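Local structure of putative NADH-depentdent flavin oxidoreductase (Cupriavidus metallidurans, 5OCS) at residues D[61-69]-D[102-112]; D[129-137]-D[187-196]. The protein is an Old Yellow Enzyme ene-reductase that binds FMN in a TIM barrel and probably takes reducing equivalents from NADPH. One frame throughout, in Å; residues are numbered along the deposited sequence.

In the fold
Along the chain, the first segment to arrive is 61-69, in the loop after barrel strand 52-59. Helix 76-92 and strand 96-102 follow before 102-112 returns to it, so contact 1 closes one helix-and-strand unit of the TIM barrel. The chain then makes an excursion whose strand 131-132 pairs with 146-147. Contact 2 closes a second, longer loop, through helix 150-169 and strand 175-179 and into helix 184-189, whose end begins segment 187-196, packed against 129-137. The two loops lie in series, neither nested nor crossed. Their contacts touch through R106, whose backbone N probably bonds to Q187 OE1 and whose NH1 probably bonds to V136 O.

Contact 1 of 2, residues D[61-69]-D[102-112]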
# COMPACT_ATOMS: atom_id res chain seq x y z
N SER D 61 -17.00 -21.26 -8.11
CA SER D 61 -16.59 -22.47 -8.82
C SER D 61 -15.67 -22.01 -9.89
O SER D 61 -15.70 -20.85 -10.28
CB SER D 61 -17.82 -23.18 -9.44
OG SER D 61 -18.49 -22.37 -10.39
N PRO D 62 -14.85 -22.91 -10.41
CA PRO D 62 -13.96 -22.48 -11.49
C PRO D 62 -14.72 -21.94 -12.70
O PRO D 62 -14.30 -20.96 -13.28
CB PRO D 62 -13.26 -23.79 -11.92
CG PRO D 62 -13.61 -24.82 -10.93
CD PRO D 62 -14.63 -24.30 -9.97
N GLU D 63 -15.81 -22.60 -13.08
CA GLU D 63 -16.65 -22.18 -14.23
C GLU D 63 -17.33 -20.84 -14.04
O GLU D 63 -17.74 -20.21 -15.01
CB GLU D 63 -17.69 -23.28 -14.64
CG GLU D 63 -18.88 -23.56 -13.73
CD GLU D 63 -18.61 -24.59 -12.64
OE1 GLU D 63 -17.43 -24.83 -12.31
OE2 GLU D 63 -19.56 -25.15 -12.09
N GLY D 64 -17.46 -20.40 -12.79
CA GLY D 64 -18.04 -19.15 -12.46
C GLY D 64 -17.08 -17.98 -12.43
O GLY D 64 -17.51 -16.85 -12.23
N ARG D 65 -15.80 -18.23 -12.68
CA ARG D 65 -14.81 -17.14 -12.76
C ARG D 65 -15.08 -16.28 -13.97
O ARG D 65 -15.45 -16.79 -15.03
CB ARG D 65 -13.42 -17.74 -12.92
CG ARG D 65 -12.91 -18.41 -11.68
CD ARG D 65 -11.52 -18.98 -11.89
NE ARG D 65 -11.60 -20.15 -12.75
CZ ARG D 65 -10.55 -20.84 -13.19
NH1 ARG D 65 -9.33 -20.48 -12.86
NH2 ARG D 65 -10.73 -21.90 -14.00
N ILE D 66 -14.84 -14.97 -13.83
CA ILE D 66 -14.87 -14.09 -15.00
C ILE D 66 -13.73 -14.48 -15.95
O ILE D 66 -13.93 -14.66 -17.17
CB ILE D 66 -14.74 -12.62 -14.61
CG1 ILE D 66 -15.85 -12.22 -13.59
CG2 ILE D 66 -14.85 -11.75 -15.86
CD1 ILE D 66 -15.40 -11.02 -12.77
N THR D 67 -12.55 -14.65 -15.39
CA THR D 67 -11.31 -14.88 -16.15
C THR D 67 -10.52 -16.01 -15.52
O THR D 67 -10.75 -16.39 -14.34
CB THR D 67 -10.34 -13.68 -16.20
OG1 THR D 67 -9.63 -13.55 -14.96
CG2 THR D 67 -11.13 -12.39 -16.45
N PRO D 68 -9.51 -16.49 -16.26
CA PRO D 68 -8.69 -17.55 -15.66
C PRO D 68 -7.85 -17.13 -14.46
O PRO D 68 -7.32 -18.01 -13.74
CB PRO D 68 -7.80 -18.01 -16.82
CG PRO D 68 -8.59 -17.67 -18.02
CD PRO D 68 -9.30 -16.40 -17.73
N THR D 69 -7.75 -15.83 -14.20
CA THR D 69 -7.00 -15.35 -13.04
C THR D 69 -7.88 -14.67 -11.98
O THR D 69 -7.35 -13.98 -11.12
CB THR D 69 -5.83 -14.47 -13.47
OG1 THR D 69 -6.27 -13.43 -14.33
CG2 THR D 69 -4.78 -15.27 -14.22
N ALA D 102 -19.38 -14.52 -6.13
CA ALA D 102 -19.70 -14.23 -7.52
C ALA D 102 -19.75 -15.47 -8.39
O ALA D 102 -19.14 -16.48 -8.12
CB ALA D 102 -18.68 -13.25 -8.07
N HIS D 103 -20.50 -15.34 -9.48
CA HIS D 103 -20.51 -16.29 -10.57
C HIS D 103 -20.83 -15.46 -11.83
O HIS D 103 -21.85 -14.75 -11.86
CB HIS D 103 -21.60 -17.32 -10.34
CG HIS D 103 -21.53 -18.49 -11.26
ND1 HIS D 103 -21.61 -18.37 -12.63
CD2 HIS D 103 -21.44 -19.81 -11.00
CE1 HIS D 103 -21.54 -19.57 -13.18
NE2 HIS D 103 -21.43 -20.46 -12.20
N ALA D 104 -19.94 -15.51 -12.81
CA ALA D 104 -20.01 -14.65 -14.02
C ALA D 104 -21.06 -15.08 -15.06
O ALA D 104 -21.40 -14.32 -15.94
CB ALA D 104 -18.65 -14.62 -14.71
N GLY D 105 -21.54 -16.31 -14.96
CA GLY D 105 -22.61 -16.78 -15.82
C GLY D 105 -22.07 -16.77 -17.23
O GLY D 105 -20.95 -17.20 -17.48
N ARG D 106 -22.85 -16.24 -18.18
CA ARG D 106 -22.41 -16.19 -19.56
C ARG D 106 -21.22 -15.30 -19.83
O ARG D 106 -20.69 -15.36 -20.92
CB ARG D 106 -23.55 -15.79 -20.51
CG ARG D 106 -23.89 -14.31 -20.45
CD ARG D 106 -25.24 -14.09 -21.09
NE ARG D 106 -25.65 -12.69 -21.10
CZ ARG D 106 -26.54 -12.16 -21.95
NH1 ARG D 106 -27.07 -12.91 -22.94
NH2 ARG D 106 -26.85 -10.85 -21.84
N LYS D 107 -20.84 -14.45 -18.88
CA LYS D 107 -19.68 -13.58 -19.03
C LYS D 107 -18.37 -14.22 -18.57
O LYS D 107 -17.29 -13.59 -18.63
CB LYS D 107 -19.92 -12.29 -18.27
CG LYS D 107 -20.96 -11.38 -18.89
CD LYS D 107 -21.01 -10.13 -18.03
CE LYS D 107 -21.54 -8.95 -18.77
NZ LYS D 107 -21.28 -7.69 -18.00
N ALA D 108 -18.45 -15.47 -18.11
CA ALA D 108 -17.28 -16.23 -17.70
C ALA D 108 -16.34 -16.55 -18.86
O ALA D 108 -16.64 -16.22 -20.03
CB ALA D 108 -17.72 -17.50 -16.98
N SER D 109 -15.18 -17.12 -18.54
CA SER D 109 -14.24 -17.61 -19.52
C SER D 109 -13.81 -16.46 -20.43
O SER D 109 -13.83 -16.58 -21.67
CB SER D 109 -14.86 -18.78 -20.32
OG SER D 109 -13.90 -19.35 -21.17
N SER D 110 -13.47 -15.32 -19.81
CA SER D 110 -13.03 -14.13 -20.54
C SER D 110 -11.60 -13.72 -20.14
O SER D 110 -11.04 -14.19 -19.16
CB SER D 110 -13.96 -12.97 -20.27
OG SER D 110 -15.27 -13.28 -20.73
N GLU D 111 -11.02 -12.85 -20.95
CA GLU D 111 -9.66 -12.35 -20.72
C GLU D 111 -9.72 -11.21 -19.72
O GLU D 111 -10.75 -10.55 -19.59
CB GLU D 111 -9.03 -11.84 -22.03
CG GLU D 111 -8.82 -12.90 -23.10
CD GLU D 111 -7.66 -13.86 -22.82
OE1 GLU D 111 -7.11 -13.94 -21.70
OE2 GLU D 111 -7.30 -14.64 -23.72
N ALA D 112 -8.61 -11.00 -19.03
CA ALA D 112 -8.42 -9.84 -18.17
C ALA D 112 -8.36 -8.54 -18.99
O ALA D 112 -8.17 -8.58 -20.22
CB ALA D 112 -7.16 -10.03 -17.32
O HOH W 1 -20.40 -19.72 -16.39
O HOH W 2 -21.80 -23.43 -12.19
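Beyond the ends of two neighbouring TIM-barrel strands, 52-59 and 96-102, the loops carrying G64 and H103 close on each other. G64 CA sits over the middle of the H103 imidazole, 3.5 Å from the ring centroid and only 4° off its normal, a CH-pi contact. Glycine suits this place because it has no side chain to hold the ring away. The ring reaches it with CG anti to the backbone N (chi1 -169°), and helix 150-169 adds I156 and F160 around the same side chain. Its rotation is fixed at the edge: G105 N donates to H103 ND1 at 3.1 Å, close to the ring plane, while H103 NE2 meets a water that also donates to E63 OE2. That carboxylate forms a salt bridge with K155.

Backbone bonds join the loops at two points. A104 N donates to G64 O at 2.8 Å. Farther along, S110 N gives a bond of 2.8 Å to I66 O, approaching with a C=O...N angle of 160°. Between them small methyls fill in. A108 CB lies 3.1 Å from R65 O, and A104 CB packs 3.9 Å from I66 CG1, where an alanine lets the chains come near. The isoleucine side chain also lies close to that of C25, an FMN-binding residue, so this interface adjoins the flavin site. At the far end T67 CA makes a CH...O contact of 3.1 Å with S110 O, while its OG1 accepts from T69 N in an ST turn and also bonds to D70. Since ND1 serves as an acceptor, the imidazole is probably not doubly protonated, and contact with G64 would then rest on the weak, largely dispersive CH-pi attraction rather than on charge.

Contact 2 of 2, residues D[129-137]-D[187-196]; sequences QTFAPSAVP and QFLSPIANHR
P133 follows strand 131-132, half of a small parallel sheet in the excursion after barrel strand 96-102, and inserts its ring against the end of helix 184-189. Followed round that ring, CB lies over the face of F188, 3.6 Å from the centroid and 4° off the normal, a CH-pi contact. CG comes next, 3.5 Å from the carbonyl oxygen of Q187, and CD rests 3.6 Å from Q187 CB. A proline suits the place: its compact ring offers apolar CH groups to an aromatic face and to the backbone of the last helical turn. The glutamine runs on past it, bringing OE1 beside A132 CB. Its amide nitrogen has partners outside the pair, giving bonds to G182 O and A104 O.

The carbonyl of P133 is gripped by R196. The arginine chain passes the oxygen with CG, 3.2 Å from P133 O, then bends at chi3 (76°), and with the guanidinium turned about the last bond NH1 comes back to donate to P133 O at 2.8 Å, on a lone pair in the carbonyl plane. NH1 also serves L148 O, and NH2 forms a salt bridge with D198, so the long charged chain suits a place where several acceptors converge. S134 contributes its hydroxyl: with OG beside its own backbone N (chi1 -57°), it accepts from H195 N at 2.8 Å. A water accepting from S134 N and donating to A193 O adds a second polar link. N194 shapes the turn carrying these donors. Its OD1 accepts from R196 N in an Asx turn, and its ND2 donates to F188 O at 2.8 Å, with that oxygen lying in the amide plane.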
# COMPACT_ATOMS: atom_id res chain seq x y z
N GLN D 129 -16.65 -23.95 -20.99
CA GLN D 129 -18.09 -23.78 -21.24
C GLN D 129 -18.75 -22.97 -20.11
O GLN D 129 -18.57 -23.29 -18.92
CB GLN D 129 -18.80 -25.13 -21.37
CG GLN D 129 -20.28 -24.96 -21.78
CD GLN D 129 -20.40 -24.31 -23.16
OE1 GLN D 129 -19.97 -24.89 -24.15
NE2 GLN D 129 -20.94 -23.06 -23.23
N THR D 130 -19.52 -21.94 -20.49
CA THR D 130 -20.20 -21.03 -19.56
C THR D 130 -21.67 -21.45 -19.41
O THR D 130 -22.20 -22.19 -20.24
CB THR D 130 -20.09 -19.58 -20.05
OG1 THR D 130 -20.75 -19.44 -21.33
CG2 THR D 130 -18.63 -19.20 -20.16
N PHE D 131 -22.30 -20.98 -18.34
CA PHE D 131 -23.65 -21.34 -17.98
C PHE D 131 -24.45 -20.08 -17.72
O PHE D 131 -23.90 -19.04 -17.25
CB PHE D 131 -23.62 -22.25 -16.73
CG PHE D 131 -22.91 -23.55 -16.99
CD1 PHE D 131 -23.56 -24.57 -17.69
CD2 PHE D 131 -21.57 -23.70 -16.69
CE1 PHE D 131 -22.89 -25.75 -18.00
CE2 PHE D 131 -20.89 -24.87 -16.99
CZ PHE D 131 -21.55 -25.91 -17.65
N ALA D 132 -25.75 -20.17 -17.97
CA ALA D 132 -26.64 -19.02 -17.90
C ALA D 132 -28.09 -19.44 -17.79
O ALA D 132 -28.43 -20.64 -18.00
CB ALA D 132 -26.46 -18.15 -19.15
N PRO D 133 -28.98 -18.47 -17.51
CA PRO D 133 -30.38 -18.90 -17.50
C PRO D 133 -30.86 -19.41 -18.86
O PRO D 133 -31.69 -20.32 -18.93
CB PRO D 133 -31.13 -17.64 -17.09
CG PRO D 133 -30.18 -16.51 -17.28
CD PRO D 133 -28.82 -17.11 -16.97
N SER D 134 -30.32 -18.81 -19.93
CA SER D 134 -30.68 -19.18 -21.32
C SER D 134 -29.46 -19.16 -22.25
O SER D 134 -28.48 -18.43 -21.99
CB SER D 134 -31.73 -18.21 -21.87
OG SER D 134 -32.92 -18.14 -21.07
N ALA D 135 -29.57 -19.89 -23.38
CA ALA D 135 -28.49 -20.10 -24.37
C ALA D 135 -28.33 -18.90 -25.36
O ALA D 135 -28.43 -19.04 -26.59
CB ALA D 135 -28.73 -21.44 -25.12
N VAL D 136 -28.06 -17.73 -24.80
CA VAL D 136 -28.02 -16.48 -25.53
C VAL D 136 -26.73 -15.82 -25.11
O VAL D 136 -26.50 -15.63 -23.93
CB VAL D 136 -29.20 -15.53 -25.19
CG1 VAL D 136 -29.24 -14.37 -26.19
CG2 VAL D 136 -30.52 -16.29 -25.20
N PRO D 137 -25.85 -15.51 -26.06
CA PRO D 137 -24.58 -14.87 -25.73
C PRO D 137 -24.75 -13.42 -25.37
O PRO D 137 -25.73 -12.80 -25.76
CB PRO D 137 -23.76 -15.05 -27.00
CG PRO D 137 -24.82 -14.99 -28.07
CD PRO D 137 -26.00 -15.70 -27.51
N GLN D 187 -28.28 -11.92 -14.96
CA GLN D 187 -28.77 -12.61 -16.14
C GLN D 187 -30.15 -13.20 -15.86
O GLN D 187 -30.99 -13.16 -16.73
CB GLN D 187 -27.83 -13.71 -16.62
CG GLN D 187 -26.54 -13.15 -17.18
CD GLN D 187 -25.36 -14.11 -17.14
OE1 GLN D 187 -25.53 -15.31 -17.34
NE2 GLN D 187 -24.14 -13.56 -16.96
N PHE D 188 -30.36 -13.76 -14.67
CA PHE D 188 -31.67 -14.26 -14.29
C PHE D 188 -32.65 -13.12 -14.11
O PHE D 188 -33.83 -13.25 -14.52
CB PHE D 188 -31.63 -15.13 -13.04
CG PHE D 188 -31.34 -16.58 -13.30
CD1 PHE D 188 -30.03 -17.03 -13.40
CD2 PHE D 188 -32.36 -17.52 -13.42
CE1 PHE D 188 -29.75 -18.37 -13.61
CE2 PHE D 188 -32.08 -18.84 -13.61
CZ PHE D 188 -30.78 -19.29 -13.73
N LEU D 189 -32.21 -12.02 -13.51
CA LEU D 189 -33.08 -10.89 -13.26
C LEU D 189 -33.61 -10.27 -14.57
O LEU D 189 -34.72 -9.75 -14.60
CB LEU D 189 -32.41 -9.79 -12.46
CG LEU D 189 -32.04 -10.22 -11.03
CD1 LEU D 189 -31.17 -9.18 -10.39
CD2 LEU D 189 -33.28 -10.44 -10.17
N SER D 190 -32.77 -10.29 -15.59
CA SER D 190 -33.00 -9.49 -16.81
C SER D 190 -33.69 -10.25 -17.91
O SER D 190 -33.17 -11.28 -18.38
CB SER D 190 -31.69 -8.91 -17.37
OG SER D 190 -31.97 -8.17 -18.56
N PRO D 191 -34.82 -9.72 -18.41
CA PRO D 191 -35.41 -10.32 -19.62
C PRO D 191 -34.54 -10.35 -20.88
O PRO D 191 -34.84 -11.07 -21.82
CB PRO D 191 -36.62 -9.41 -19.88
CG PRO D 191 -37.00 -8.96 -18.56
CD PRO D 191 -35.70 -8.69 -17.84
N ILE D 192 -33.48 -9.56 -20.91
CA ILE D 192 -32.53 -9.58 -22.01
C ILE D 192 -31.75 -10.87 -22.05
O ILE D 192 -31.58 -11.45 -23.12
CB ILE D 192 -31.62 -8.34 -21.93
CG1 ILE D 192 -32.48 -7.12 -22.28
CG2 ILE D 192 -30.39 -8.45 -22.85
CD1 ILE D 192 -31.89 -5.86 -21.73
N ALA D 193 -31.32 -11.35 -20.89
CA ALA D 193 -30.59 -12.62 -20.83
C ALA D 193 -31.46 -13.82 -20.50
O ALA D 193 -31.14 -14.93 -20.91
CB ALA D 193 -29.44 -12.53 -19.83
N ASN D 194 -32.58 -13.60 -19.81
CA ASN D 194 -33.40 -14.71 -19.30
C ASN D 194 -34.63 -14.86 -20.22
O ASN D 194 -35.55 -14.03 -20.18
CB ASN D 194 -33.86 -14.41 -17.87
CG ASN D 194 -34.64 -15.54 -17.26
OD1 ASN D 194 -35.11 -16.44 -17.97
ND2 ASN D 194 -34.80 -15.51 -15.94
N HIS D 195 -34.58 -15.89 -21.04
CA HIS D 195 -35.71 -16.28 -21.89
C HIS D 195 -36.33 -17.60 -21.47
O HIS D 195 -36.97 -18.28 -22.30
CB HIS D 195 -35.26 -16.37 -23.33
CG HIS D 195 -34.78 -15.07 -23.88
ND1 HIS D 195 -33.97 -14.99 -24.99
CD2 HIS D 195 -34.98 -13.79 -23.47
CE1 HIS D 195 -33.67 -13.72 -25.22
NE2 HIS D 195 -34.27 -12.97 -24.32
N ARG D 196 -36.17 -17.95 -20.19
CA ARG D 196 -36.68 -19.19 -19.67
C ARG D 196 -38.21 -19.15 -19.66
O ARG D 196 -38.80 -18.10 -19.48
CB ARG D 196 -36.17 -19.43 -18.26
CG ARG D 196 -34.67 -19.58 -18.13
CD ARG D 196 -34.31 -19.82 -16.66
NE ARG D 196 -34.63 -21.20 -16.27
CZ ARG D 196 -33.87 -22.26 -16.49
NH1 ARG D 196 -32.70 -22.18 -17.10
NH2 ARG D 196 -34.28 -23.44 -16.07
O HOH W 3 -28.68 -16.11 -20.34